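Local coordinates for protein FACT-Spt16 (Cicer arietinum, PDB 5CE6) that serves as a subunit of the FACT histone chaperone complex and, through its N-terminal domain, probably takes part in binding histones H3-H4, at residues S50-A55 against S154-H159; A55-P60 against R168-W173; T71-W76 against A193-K198; K91-V96 against G118-L123. All blocks are in the same frame, centred on the assembly; numbering follows the deposited sequence. Where two conformers were deposited one is given.

How the contacts relate
From the N terminus, strand 53-58 takes part in two contacts. Contact 1 pairs its start with strand 156-159 and closes a loop of about a hundred residues. Contact 2 packs its later part under helix 168-179, closing a loop of 107; the two share Ala55, and their segments alternate along the chain. Contact 3 ties helix 69-78, the next helix after that strand, to helix 188-196. It closes a loop of 116 residues and crosses both. Contact 4 closes a much shorter loop and lies within the loops of the other three. Contacts 1, 2 and 4 all reach one six-stranded sheet. Contact 3 touches contact 2 through Val56 and Cys58, which pack on Leu73 and Phe74.

Contact 1: residues S50-A55 against S154-H159; sequences SSDAIA and SSTVGH
Thr156 O takes two backbone N-H groups from the other segment. Asp52 N reaches Thr156 O at 2.7 Å and lies in its carbonyl plane. Ala53 N adds a weak bond to Thr156 O at 3.3 Å. The Asp52 side chain answers in the other direction. Its CG stands beside its own backbone N (chi1 -49°), and this swings the carboxylate over to segment 154-159. OD2 of Asp52 accepts a hydrogen bond from Thr156 N at 2.6 Å, with an N-H...O angle of 169°. Asp52 and Thr156 are thus joined by a reciprocal pair of bonds. Replacing Asp52 with an alanine would probably leave Thr156 N without its carboxylate partner and weaken the grip at this end of the strand. Beyond this point the backbones carry the pairing. Gly158 N binds Ala53 O at 2.8 Å, and Ala55 N binds Gly158 O at 2.9 Å. On one face Val157 CG1 meets Ala55 CB at 4.1 Å, and Ile143 of helix 133-145 packs over Ala53 and Val157. On the other, Ile54 packs on Phe36 and Trp40 of helix 26-42. Ala53 with Val157 and Ile54 with Gly158 are parallel bridges. They join two inner strands of the mixed six-stranded sheet in the N-terminal lobe, which has helices on both faces.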
loop_
_atom_site.group_PDB
_atom_site.type_symbol
_atom_site.label_atom_id
_atom_site.label_comp_id
_atom_site.label_asym_id
_atom_site.label_seq_id
_atom_site.Cartn_x
_atom_site.Cartn_y
_atom_site.Cartn_z
ATOM N N SER A 50 -10.535 22.623 -5.962
ATOM C CA SER A 50 -10.441 24.081 -6.114
ATOM C C SER A 50 -9.687 24.774 -4.977
ATOM O O SER A 50 -9.960 25.936 -4.652
ATOM C CB SER A 50 -11.832 24.706 -6.275
ATOM O OG SER A 50 -12.407 24.362 -7.521
ATOM N N SER A 51 -8.742 24.063 -4.371
ATOM C CA SER A 51 -8.062 24.572 -3.181
ATOM C C SER A 51 -7.009 25.641 -3.469
ATOM O O SER A 51 -6.250 25.544 -4.435
ATOM C CB SER A 51 -7.441 23.425 -2.382
ATOM O OG SER A 51 -6.618 22.616 -3.204
ATOM N N ASP A 52 -6.978 26.656 -2.608
ATOM C CA ASP A 52 -6.010 27.739 -2.688
ATOM C C ASP A 52 -4.819 27.364 -1.818
ATOM O O ASP A 52 -3.712 27.865 -2.004
ATOM C CB ASP A 52 -6.612 29.045 -2.160
ATOM C CG ASP A 52 -7.970 29.355 -2.755
ATOM O OD1 ASP A 52 -8.021 29.758 -3.936
ATOM O OD2 ASP A 52 -8.981 29.214 -2.034
ATOM N N ALA A 53 -5.070 26.488 -0.851
ATOM C CA ALA A 53 -4.038 26.018 0.063
ATOM C C ALA A 53 -4.310 24.563 0.431
ATOM O O ALA A 53 -5.457 24.119 0.373
ATOM C CB ALA A 53 -3.996 26.896 1.310
ATOM N N ILE A 54 -3.268 23.815 0.796
ATOM C CA ILE A 54 -3.429 22.408 1.164
ATOM C C ILE A 54 -2.734 22.124 2.488
ATOM O O ILE A 54 -1.560 22.463 2.660
ATOM C CB ILE A 54 -2.844 21.471 0.080
ATOM C CG1 ILE A 54 -3.614 21.643 -1.233
ATOM C CG2 ILE A 54 -2.868 20.008 0.542
ATOM C CD1 ILE A 54 -2.924 21.033 -2.427
ATOM N N ALA A 55 -3.465 21.518 3.421
ATOM C CA ALA A 55 -2.936 21.231 4.752
ATOM C C ALA A 55 -2.779 19.736 4.934
ATOM O O ALA A 55 -3.725 18.973 4.699
ATOM C CB ALA A 55 -3.865 21.791 5.833
ATOM N N SER A 154 -12.629 34.373 -1.028
ATOM C CA SER A 154 -12.689 33.341 0.002
ATOM C C SER A 154 -11.557 32.328 -0.148
ATOM O O SER A 154 -10.870 32.303 -1.168
ATOM C CB SER A 154 -14.049 32.638 -0.022
ATOM O OG SER A 154 -14.693 32.796 -1.275
ATOM N N SER A 155 -11.361 31.498 0.871
ATOM C CA SER A 155 -10.314 30.479 0.823
ATOM C C SER A 155 -10.863 29.057 0.835
ATOM O O SER A 155 -11.757 28.718 1.616
ATOM C CB SER A 155 -9.309 30.663 1.966
ATOM O OG SER A 155 -8.413 31.732 1.704
ATOM N N THR A 156 -10.320 28.228 -0.047
ATOM C CA THR A 156 -10.605 26.804 -0.017
ATOM C C THR A 156 -9.336 26.059 0.374
ATOM O O THR A 156 -8.328 26.117 -0.331
ATOM C CB THR A 156 -11.131 26.291 -1.371
ATOM O OG1 THR A 156 -12.396 26.906 -1.656
ATOM C CG2 THR A 156 -11.301 24.782 -1.340
ATOM N N VAL A 157 -9.386 25.379 1.515
ATOM C CA VAL A 157 -8.262 24.576 1.981
ATOM C C VAL A 157 -8.514 23.109 1.702
ATOM O O VAL A 157 -9.507 22.544 2.161
ATOM C CB VAL A 157 -8.011 24.773 3.486
ATOM C CG1 VAL A 157 -6.904 23.850 3.971
ATOM C CG2 VAL A 157 -7.643 26.207 3.757
ATOM N N GLY A 158 -7.613 22.491 0.950
ATOM C CA GLY A 158 -7.697 21.064 0.712
ATOM C C GLY A 158 -7.066 20.290 1.850
ATOM O O GLY A 158 -6.038 20.695 2.392
ATOM N N HIS A 159 -7.697 19.186 2.234
ATOM C CA HIS A 159 -7.100 18.280 3.205
ATOM C C HIS A 159 -7.455 16.853 2.839
ATOM O O HIS A 159 -8.307 16.623 1.984
ATOM C CB HIS A 159 -7.553 18.607 4.629
ATOM C CG HIS A 159 -9.021 18.443 4.854
ATOM N ND1 HIS A 159 -9.542 17.930 6.026
ATOM C CD2 HIS A 159 -10.087 18.733 4.070
ATOM C CE1 HIS A 159 -10.858 17.903 5.947
ATOM N NE2 HIS A 159 -11.217 18.384 4.766
#

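Contact 2: residues A55-P60 against R168-W173; sequences AVACPP and RLLDLW
Leu170 has CG beside its backbone N (chi1 -63°), which sends both methyls down to the strand, while Trp173 has CG anti to the backbone N (chi1 174°), which turns the edge of the indole toward Ala55. The two side chains stand one helical turn apart. CD2 of Leu170 meets Ala57 CB at 3.6 Å and also rests against Cys58 O. CD1 of Leu170 lies 3.7 Å from Pro59 N, where the chain leaves the strand, and touches the proline ring at CD. With an alanine here, both methyls are gone and a gap is likely to open over Ala57 and Pro59. Helix 168-179 packs on one face of the mixed sheet of the N-terminal lobe, running nearly antiparallel to strand 53-58. The short axes lie at 154° and come within 8.9 Å of each other. The small CB groups of Ala55 and Ala57 point to the helix and let the large side chains come down on the strand. Ala55 CB meets the edge of the indole, in its plane, at 3.9 Å from Trp173 CZ2. Ala57 CB is a looser neighbour, 4.3 Å from Trp173 CD1. A water also sits at the edge of the ring and accepts a hydrogen bond from Trp173 NE1 at 3.0 Å. It gives a weak bond to Ala55 O. Ile86 and Val88 of strand 85-89 also pack on the indole.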
loop_
_atom_site.group_PDB
_atom_site.type_symbol
_atom_site.label_atom_id
_atom_site.label_comp_id
_atom_site.label_asym_id
_atom_site.label_seq_id
_atom_site.Cartn_x
_atom_site.Cartn_y
_atom_site.Cartn_z
ATOM N N ALA A 55 -3.465 21.518 3.421
ATOM C CA ALA A 55 -2.936 21.231 4.752
ATOM C C ALA A 55 -2.779 19.736 4.934
ATOM O O ALA A 55 -3.725 18.973 4.699
ATOM C CB ALA A 55 -3.865 21.791 5.833
ATOM N N VAL A 56 -1.588 19.308 5.347
ATOM C CA VAL A 56 -1.384 17.906 5.702
ATOM C C VAL A 56 -0.832 17.856 7.117
ATOM O O VAL A 56 -0.109 18.763 7.541
ATOM C CB VAL A 56 -0.447 17.152 4.716
ATOM C CG1 VAL A 56 -0.882 17.383 3.274
ATOM C CG2 VAL A 56 1.005 17.565 4.906
ATOM N N ALA A 57 -1.186 16.810 7.856
ATOM C CA ALA A 57 -0.783 16.722 9.256
ATOM C C ALA A 57 -0.587 15.275 9.681
ATOM O O ALA A 57 -1.382 14.401 9.325
ATOM C CB ALA A 57 -1.808 17.410 10.149
ATOM N N CYS A 58 0.485 15.027 10.424
ATOM C CA CYS A 58 0.829 13.687 10.879
ATOM C C CYS A 58 0.834 13.632 12.397
ATOM O O CYS A 58 1.302 14.557 13.048
ATOM C CB CYS A 58 2.199 13.286 10.348
ATOM S SG CYS A 58 2.196 13.142 8.566
ATOM N N PRO A 59 0.308 12.536 12.965
ATOM C CA PRO A 59 0.183 12.344 14.411
ATOM C C PRO A 59 1.512 11.967 15.060
ATOM O O PRO A 59 2.480 11.720 14.350
ATOM C CB PRO A 59 -0.807 11.170 14.512
ATOM C CG PRO A 59 -0.561 10.387 13.306
ATOM C CD PRO A 59 -0.229 11.387 12.215
ATOM N N PRO A 60 1.566 11.941 16.406
ATOM C CA PRO A 60 2.761 11.446 17.099
ATOM C C PRO A 60 3.073 10.009 16.689
ATOM O O PRO A 60 2.199 9.341 16.137
ATOM C CB PRO A 60 2.348 11.492 18.575
ATOM C CG PRO A 60 1.324 12.576 18.642
ATOM C CD PRO A 60 0.568 12.486 17.346
ATOM N N ARG A 168 -3.428 15.380 20.428
ATOM C CA ARG A 168 -3.851 16.735 20.750
ATOM C C ARG A 168 -3.609 17.747 19.630
ATOM O O ARG A 168 -4.494 18.547 19.315
ATOM C CB ARG A 168 -3.178 17.200 22.040
ATOM C CG ARG A 168 -3.362 16.220 23.182
ATOM C CD ARG A 168 -3.032 16.843 24.517
ATOM N NE ARG A 168 -3.602 16.070 25.617
ATOM C CZ ARG A 168 -4.875 16.144 25.998
ATOM N NH1 ARG A 168 -5.713 16.952 25.364
ATOM N NH2 ARG A 168 -5.311 15.408 27.010
ATOM N N LEU A 169 -2.420 17.710 19.028
ATOM C CA LEU A 169 -2.065 18.673 17.979
ATOM C C LEU A 169 -3.048 18.606 16.812
ATOM O O LEU A 169 -3.635 19.621 16.421
ATOM C CB LEU A 169 -0.645 18.425 17.460
ATOM C CG LEU A 169 -0.088 19.538 16.566
ATOM C CD1 LEU A 169 0.371 20.701 17.421
ATOM C CD2 LEU A 169 1.045 19.043 15.673
ATOM N N LEU A 170 -3.235 17.404 16.270
ATOM C CA LEU A 170 -4.104 17.222 15.108
ATOM C C LEU A 170 -5.565 17.507 15.462
ATOM O O LEU A 170 -6.315 18.046 14.645
ATOM C CB LEU A 170 -3.968 15.814 14.526
ATOM C CG LEU A 170 -2.628 15.348 13.941
ATOM C CD1 LEU A 170 -2.842 14.502 12.698
ATOM C CD2 LEU A 170 -1.661 16.488 13.661
ATOM N N ASP A 171 -5.961 17.139 16.679
ATOM C CA ASP A 171 -7.310 17.421 17.166
ATOM C C ASP A 171 -7.591 18.916 17.144
ATOM O O ASP A 171 -8.624 19.366 16.637
ATOM C CB ASP A 171 -7.491 16.896 18.594
ATOM C CG ASP A 171 -7.825 15.419 18.642
ATOM O OD1 ASP A 171 -8.285 14.877 17.614
ATOM O OD2 ASP A 171 -7.637 14.807 19.715
ATOM N N LEU A 172 -6.660 19.686 17.698
ATOM C CA LEU A 172 -6.816 21.128 17.764
ATOM C C LEU A 172 -6.831 21.735 16.363
ATOM O O LEU A 172 -7.672 22.587 16.049
ATOM C CB LEU A 172 -5.701 21.747 18.615
ATOM C CG LEU A 172 -5.708 23.271 18.753
ATOM C CD1 LEU A 172 -7.038 23.747 19.307
ATOM C CD2 LEU A 172 -4.563 23.752 19.643
ATOM N N TRP A 173 -5.904 21.285 15.522
ATOM C CA TRP A 173 -5.787 21.804 14.168
ATOM C C TRP A 173 -7.074 21.569 13.386
ATOM O O TRP A 173 -7.577 22.471 12.718
ATOM C CB TRP A 173 -4.591 21.159 13.455
ATOM C CG TRP A 173 -4.460 21.517 11.999
ATOM C CD1 TRP A 173 -4.538 20.659 10.935
ATOM C CD2 TRP A 173 -4.222 22.819 11.443
ATOM N NE1 TRP A 173 -4.370 21.344 9.760
ATOM C CE2 TRP A 173 -4.168 22.670 10.040
ATOM C CE3 TRP A 173 -4.047 24.094 11.994
ATOM C CZ2 TRP A 173 -3.950 23.751 9.180
ATOM C CZ3 TRP A 173 -3.831 25.168 11.138
ATOM C CH2 TRP A 173 -3.782 24.989 9.746
HETATM O O HOH W 1 -4.999 19.122 7.907
#

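Contact 3: residues T71-W76 against A193-K198; sequences TALFLW and ALFAAK
The backbones of 71-76 and 193-198 stay well apart, with CA of Trp76 and CA of Phe195 nearest at 8.4 Å, so the gap is bridged by side chains. Phe195 carries much of the contact. Its ring comes edge first onto one face of the Trp76 indole, a T-shaped stack with the planes at 62°. The centroids of the Phe195 ring and the five-membered ring of Trp76 are 5.0 Å apart. CE1 of Phe195 does the touching and lies 3.7 Å from Trp76 CD2, shifted toward the rim of the indole. Trp76 is held out for this by CG anti to its backbone N (chi1 -175°). Further along the Phe195 ring, CZ nestles against the helix itself, 3.8 Å from Leu73 CA. It also meets CD1 of Leu73, and the Leu73 and Phe195 side chains cross at about a right angle. CE2 of Phe195 touches Ala72 CB at 4.1 Å. Leu194 takes the six-membered part of the indole: its CD2 is 3.7 Å from Trp76 CZ3, and these two side chains also cross at about a right angle. No hydrogen bond spans the contact. Behind it, Lys198 NZ binds Phe195 O at 2.9 Å and makes a salt bridge to Glu385, which links segment 193-198 to the M24-family region. Arg32 of helix 26-42 makes a cation-pi contact with Trp76, and Glu202 of helix 200-230 also touches the indole. Helix 69-78 also packs on strands 53-58 and 85-89, through Leu73 and Phe74.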
loop_
_atom_site.group_PDB
_atom_site.type_symbol
_atom_site.label_atom_id
_atom_site.label_comp_id
_atom_site.label_asym_id
_atom_site.label_seq_id
_atom_site.Cartn_x
_atom_site.Cartn_y
_atom_site.Cartn_z
ATOM N N THR A 71 1.455 10.894 5.805
ATOM C CA THR A 71 2.800 10.387 6.056
ATOM C C THR A 71 3.512 10.130 4.733
ATOM O O THR A 71 4.680 10.477 4.556
ATOM C CB THR A 71 2.767 9.110 6.897
ATOM O OG1 THR A 71 2.317 9.437 8.220
ATOM C CG2 THR A 71 4.157 8.489 6.988
ATOM N N ALA A 72 2.783 9.548 3.792
ATOM C CA ALA A 72 3.336 9.295 2.468
ATOM C C ALA A 72 3.833 10.568 1.781
ATOM O O ALA A 72 4.876 10.553 1.125
ATOM C CB ALA A 72 2.313 8.573 1.601
ATOM N N LEU A 73 3.102 11.670 1.927
ATOM C CA LEU A 73 3.548 12.931 1.337
ATOM C C LEU A 73 4.875 13.395 1.933
ATOM O O LEU A 73 5.782 13.789 1.195
ATOM C CB LEU A 73 2.486 14.028 1.465
ATOM C CG LEU A 73 2.912 15.354 0.838
ATOM C CD1 LEU A 73 3.154 15.201 -0.655
ATOM C CD2 LEU A 73 1.906 16.464 1.116
ATOM N N PHE A 74 4.987 13.366 3.263
ATOM C CA PHE A 74 6.256 13.697 3.904
ATOM C C PHE A 74 7.403 12.808 3.431
ATOM O O PHE A 74 8.484 13.305 3.150
ATOM C CB PHE A 74 6.151 13.635 5.429
ATOM C CG PHE A 74 5.533 14.850 6.048
ATOM C CD1 PHE A 74 6.301 15.985 6.288
ATOM C CD2 PHE A 74 4.207 14.847 6.434
ATOM C CE1 PHE A 74 5.742 17.111 6.878
ATOM C CE2 PHE A 74 3.636 15.965 7.035
ATOM C CZ PHE A 74 4.401 17.096 7.257
ATOM N N LEU A 75 7.169 11.498 3.352
ATOM C CA LEU A 75 8.184 10.572 2.850
ATOM C C LEU A 75 8.542 10.862 1.393
ATOM O O LEU A 75 9.716 10.831 1.003
ATOM C CB LEU A 75 7.689 9.119 2.998
ATOM C CG LEU A 75 7.695 8.607 4.441
ATOM C CD1 LEU A 75 6.903 7.315 4.562
ATOM C CD2 LEU A 75 9.121 8.377 4.904
ATOM N N TRP A 76 7.525 11.139 0.586
ATOM C CA TRP A 76 7.716 11.403 -0.833
ATOM C C TRP A 76 8.519 12.677 -1.031
ATOM O O TRP A 76 9.486 12.715 -1.797
ATOM C CB TRP A 76 6.347 11.523 -1.508
ATOM C CG TRP A 76 6.377 11.686 -3.001
ATOM C CD1 TRP A 76 6.682 10.726 -3.930
ATOM C CD2 TRP A 76 6.039 12.865 -3.736
ATOM N NE1 TRP A 76 6.575 11.250 -5.198
ATOM C CE2 TRP A 76 6.174 12.559 -5.106
ATOM C CE3 TRP A 76 5.638 14.155 -3.367
ATOM C CZ2 TRP A 76 5.931 13.502 -6.107
ATOM C CZ3 TRP A 76 5.386 15.082 -4.356
ATOM C CH2 TRP A 76 5.540 14.756 -5.711
ATOM N N ALA A 193 -3.370 10.694 -7.614
ATOM C CA ALA A 193 -2.889 10.917 -8.974
ATOM C C ALA A 193 -1.398 11.250 -8.962
ATOM O O ALA A 193 -0.629 10.756 -9.782
ATOM C CB ALA A 193 -3.684 12.037 -9.638
ATOM N N LEU A 194 -0.995 12.097 -8.019
ATOM C CA LEU A 194 0.394 12.501 -7.891
ATOM C C LEU A 194 1.329 11.323 -7.627
ATOM O O LEU A 194 2.415 11.241 -8.210
ATOM C CB LEU A 194 0.531 13.529 -6.759
ATOM C CG LEU A 194 1.883 14.207 -6.609
ATOM C CD1 LEU A 194 2.232 15.005 -7.858
ATOM C CD2 LEU A 194 1.842 15.123 -5.395
ATOM N N PHE A 195 0.905 10.410 -6.756
ATOM C CA PHE A 195 1.747 9.276 -6.378
ATOM C C PHE A 195 1.624 8.116 -7.374
ATOM O O PHE A 195 2.402 7.172 -7.306
ATOM C CB PHE A 195 1.392 8.739 -4.991
ATOM C CG PHE A 195 1.554 9.737 -3.869
ATOM C CD1 PHE A 195 2.516 10.741 -3.930
ATOM C CD2 PHE A 195 0.732 9.662 -2.750
ATOM C CE1 PHE A 195 2.654 11.655 -2.880
ATOM C CE2 PHE A 195 0.861 10.571 -1.695
ATOM C CZ PHE A 195 1.825 11.569 -1.767
ATOM N N ALA A 196 0.679 8.207 -8.310
ATOM C CA ALA A 196 0.308 7.056 -9.153
ATOM C C ALA A 196 1.409 6.534 -10.077
ATOM O O ALA A 196 1.612 5.323 -10.190
ATOM C CB ALA A 196 -0.945 7.368 -9.965
ATOM N N ALA A 197 2.096 7.439 -10.763
ATOM C CA ALA A 197 3.166 7.034 -11.672
ATOM C C ALA A 197 4.531 7.230 -11.012
ATOM O O ALA A 197 4.926 8.351 -10.696
ATOM C CB ALA A 197 3.087 7.805 -12.983
ATOM N N LYS A 198 5.244 6.127 -10.814
ATOM C CA LYS A 198 6.532 6.159 -10.122
ATOM C C LYS A 198 7.678 6.562 -11.048
ATOM O O LYS A 198 7.676 6.247 -12.249
ATOM C CB LYS A 198 6.840 4.781 -9.523
ATOM C CG LYS A 198 6.233 4.512 -8.141
ATOM C CD LYS A 198 4.745 4.310 -8.210
ATOM C CE LYS A 198 4.143 4.112 -6.810
ATOM N NZ LYS A 198 2.688 4.358 -6.880
#

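Contact 4: residues K91-V96 against G118-L123; sequences KKQIHV and GVEIIL
Ile94 and Val119 form the apolar centre: CD1 of Ile94 meets CG2 of Val119 at 3.8 Å as the side chains cross. On the same face Ile94 CB lies against Ile121 CG1. Val96 and Leu123 continue this row side by side, with Val96 CB 3.7 Å from Leu123 CD2. Leu33 and Tyr37 of helix 26-42 and Ala113 of helix 110-117 pack against this face. The backbones run parallel and are tied in regular ladder fashion: Ile94 N binds Glu120 O and Ile122 N binds Ile94 O, the latter at 2.8 Å. Gln93, His95, Glu120 and Ile122 share the opposite face. There Ile122 CB lies 3.6 Å from His95 ND1, and the two side chains point the same way. His95 is fixed at both nitrogens. His95 NE2 bonds to Gln93 OE1 at 3.0 Å, from above the amide plane, and His95 ND1 pairs with His124 NE2. The amide of Gln93 is used twice, since Gln93 NE2 gives a weak bond to Glu120 OE1 at 3.3 Å. At the solvent edge the Lys92 chain bends at chi2 and chi3 (-58° and -64°) and brings NZ to Gly118 O at 3.1 Å. Both faces meet helices; one is apolar, and the other mixes Ile122 with polar groups. There a hydrogen-bond chain, weak at the Glu120 end, is likely to limit rotation of the Gln93 amide and the His95 ring.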
loop_
_atom_site.group_PDB
_atom_site.type_symbol
_atom_site.label_atom_id
_atom_site.label_comp_id
_atom_site.label_asym_id
_atom_site.label_seq_id
_atom_site.Cartn_x
_atom_site.Cartn_y
_atom_site.Cartn_z
ATOM N N LYS A 91 0.119 29.353 -2.342
ATOM C CA LYS A 91 0.712 29.732 -3.621
ATOM C C LYS A 91 2.170 30.190 -3.484
ATOM O O LYS A 91 3.016 29.855 -4.318
ATOM C CB LYS A 91 -0.121 30.825 -4.299
ATOM C CG LYS A 91 0.263 31.083 -5.755
ATOM C CD LYS A 91 -0.906 31.659 -6.538
ATOM C CE LYS A 91 -1.029 31.003 -7.912
ATOM N NZ LYS A 91 -2.446 30.668 -8.253
ATOM N N LYS A 92 2.468 30.927 -2.418
ATOM C CA LYS A 92 3.773 31.570 -2.286
ATOM C C LYS A 92 4.554 31.153 -1.045
ATOM O O LYS A 92 5.710 31.538 -0.883
ATOM C CB LYS A 92 3.611 33.090 -2.299
ATOM C CG LYS A 92 2.907 33.613 -3.536
ATOM C CD LYS A 92 3.657 33.204 -4.793
ATOM C CE LYS A 92 5.040 33.837 -4.838
ATOM N NZ LYS A 92 5.891 33.240 -5.911
ATOM N N GLN A 93 3.922 30.380 -0.166
ATOM C CA GLN A 93 4.563 29.970 1.081
ATOM C C GLN A 93 4.269 28.518 1.434
ATOM O O GLN A 93 3.277 27.945 0.979
ATOM C CB GLN A 93 4.097 30.854 2.243
ATOM C CG GLN A 93 4.313 32.346 2.048
ATOM C CD GLN A 93 3.868 33.154 3.249
ATOM O OE1 GLN A 93 2.713 33.080 3.667
ATOM N NE2 GLN A 93 4.788 33.925 3.816
ATOM N N ILE A 94 5.138 27.926 2.248
ATOM C CA ILE A 94 4.839 26.647 2.891
ATOM C C ILE A 94 5.046 26.851 4.382
ATOM O O ILE A 94 6.142 27.187 4.806
ATOM C CB ILE A 94 5.769 25.529 2.412
ATOM C CG1 ILE A 94 5.658 25.362 0.893
ATOM C CG2 ILE A 94 5.419 24.202 3.101
ATOM C CD1 ILE A 94 6.512 24.246 0.324
ATOM N N HIS A 95 3.992 26.663 5.167
ATOM C CA HIS A 95 4.088 26.829 6.609
ATOM C C HIS A 95 4.222 25.477 7.277
ATOM O O HIS A 95 3.517 24.540 6.928
ATOM C CB HIS A 95 2.854 27.558 7.136
ATOM C CG HIS A 95 2.756 28.975 6.676
ATOM N ND1 HIS A 95 3.167 30.041 7.450
ATOM C CD2 HIS A 95 2.294 29.507 5.520
ATOM C CE1 HIS A 95 2.964 31.165 6.790
ATOM N NE2 HIS A 95 2.433 30.868 5.614
ATOM N N VAL A 96 5.147 25.368 8.223
ATOM C CA VAL A 96 5.339 24.130 8.953
ATOM C C VAL A 96 5.241 24.428 10.437
ATOM O O VAL A 96 5.855 25.373 10.907
ATOM C CB VAL A 96 6.711 23.508 8.647
ATOM C CG1 VAL A 96 6.853 22.164 9.331
ATOM C CG2 VAL A 96 6.900 23.338 7.132
ATOM N N GLY A 118 9.315 29.001 -6.220
ATOM C CA GLY A 118 9.156 30.389 -5.824
ATOM C C GLY A 118 8.458 30.571 -4.487
ATOM O O GLY A 118 7.886 31.635 -4.223
ATOM N N VAL A 119 8.510 29.555 -3.633
ATOM C CA VAL A 119 7.839 29.658 -2.334
ATOM C C VAL A 119 8.774 29.913 -1.150
ATOM O O VAL A 119 9.935 29.497 -1.144
ATOM C CB VAL A 119 6.951 28.432 -2.022
ATOM C CG1 VAL A 119 5.949 28.202 -3.142
ATOM C CG2 VAL A 119 7.799 27.188 -1.781
ATOM N N GLU A 120 8.233 30.592 -0.143
ATOM C CA GLU A 120 8.942 30.882 1.086
ATOM C C GLU A 120 8.508 29.891 2.159
ATOM O O GLU A 120 7.335 29.832 2.516
ATOM C CB GLU A 120 8.600 32.303 1.526
ATOM C CG GLU A 120 9.337 32.813 2.735
ATOM C CD GLU A 120 8.822 34.174 3.165
ATOM O OE1 GLU A 120 7.785 34.611 2.614
ATOM O OE2 GLU A 120 9.448 34.798 4.051
ATOM N N ILE A 121 9.445 29.098 2.660
ATOM C CA ILE A 121 9.155 28.214 3.783
ATOM C C ILE A 121 9.193 28.969 5.105
ATOM O O ILE A 121 10.176 29.638 5.421
ATOM C CB ILE A 121 10.128 27.043 3.820
ATOM C CG1 ILE A 121 9.860 26.146 2.615
ATOM C CG2 ILE A 121 9.987 26.268 5.117
ATOM C CD1 ILE A 121 10.680 24.913 2.588
ATOM N N ILE A 122 8.112 28.861 5.869
ATOM C CA ILE A 122 8.010 29.567 7.140
ATOM C C ILE A 122 7.910 28.534 8.244
ATOM O O ILE A 122 6.966 27.753 8.271
ATOM C CB ILE A 122 6.768 30.460 7.178
ATOM C CG1 ILE A 122 6.805 31.457 6.022
ATOM C CG2 ILE A 122 6.670 31.194 8.518
ATOM C CD1 ILE A 122 8.021 32.350 6.042
ATOM N N LEU A 123 8.878 28.526 9.155
ATOM C CA LEU A 123 8.895 27.503 10.195
ATOM C C LEU A 123 8.344 28.047 11.505
ATOM O O LEU A 123 8.852 29.027 12.043
ATOM C CB LEU A 123 10.309 26.947 10.376
ATOM C CG LEU A 123 10.879 26.285 9.119
ATOM C CD1 LEU A 123 12.328 25.885 9.320
ATOM C CD2 LEU A 123 10.054 25.073 8.741
#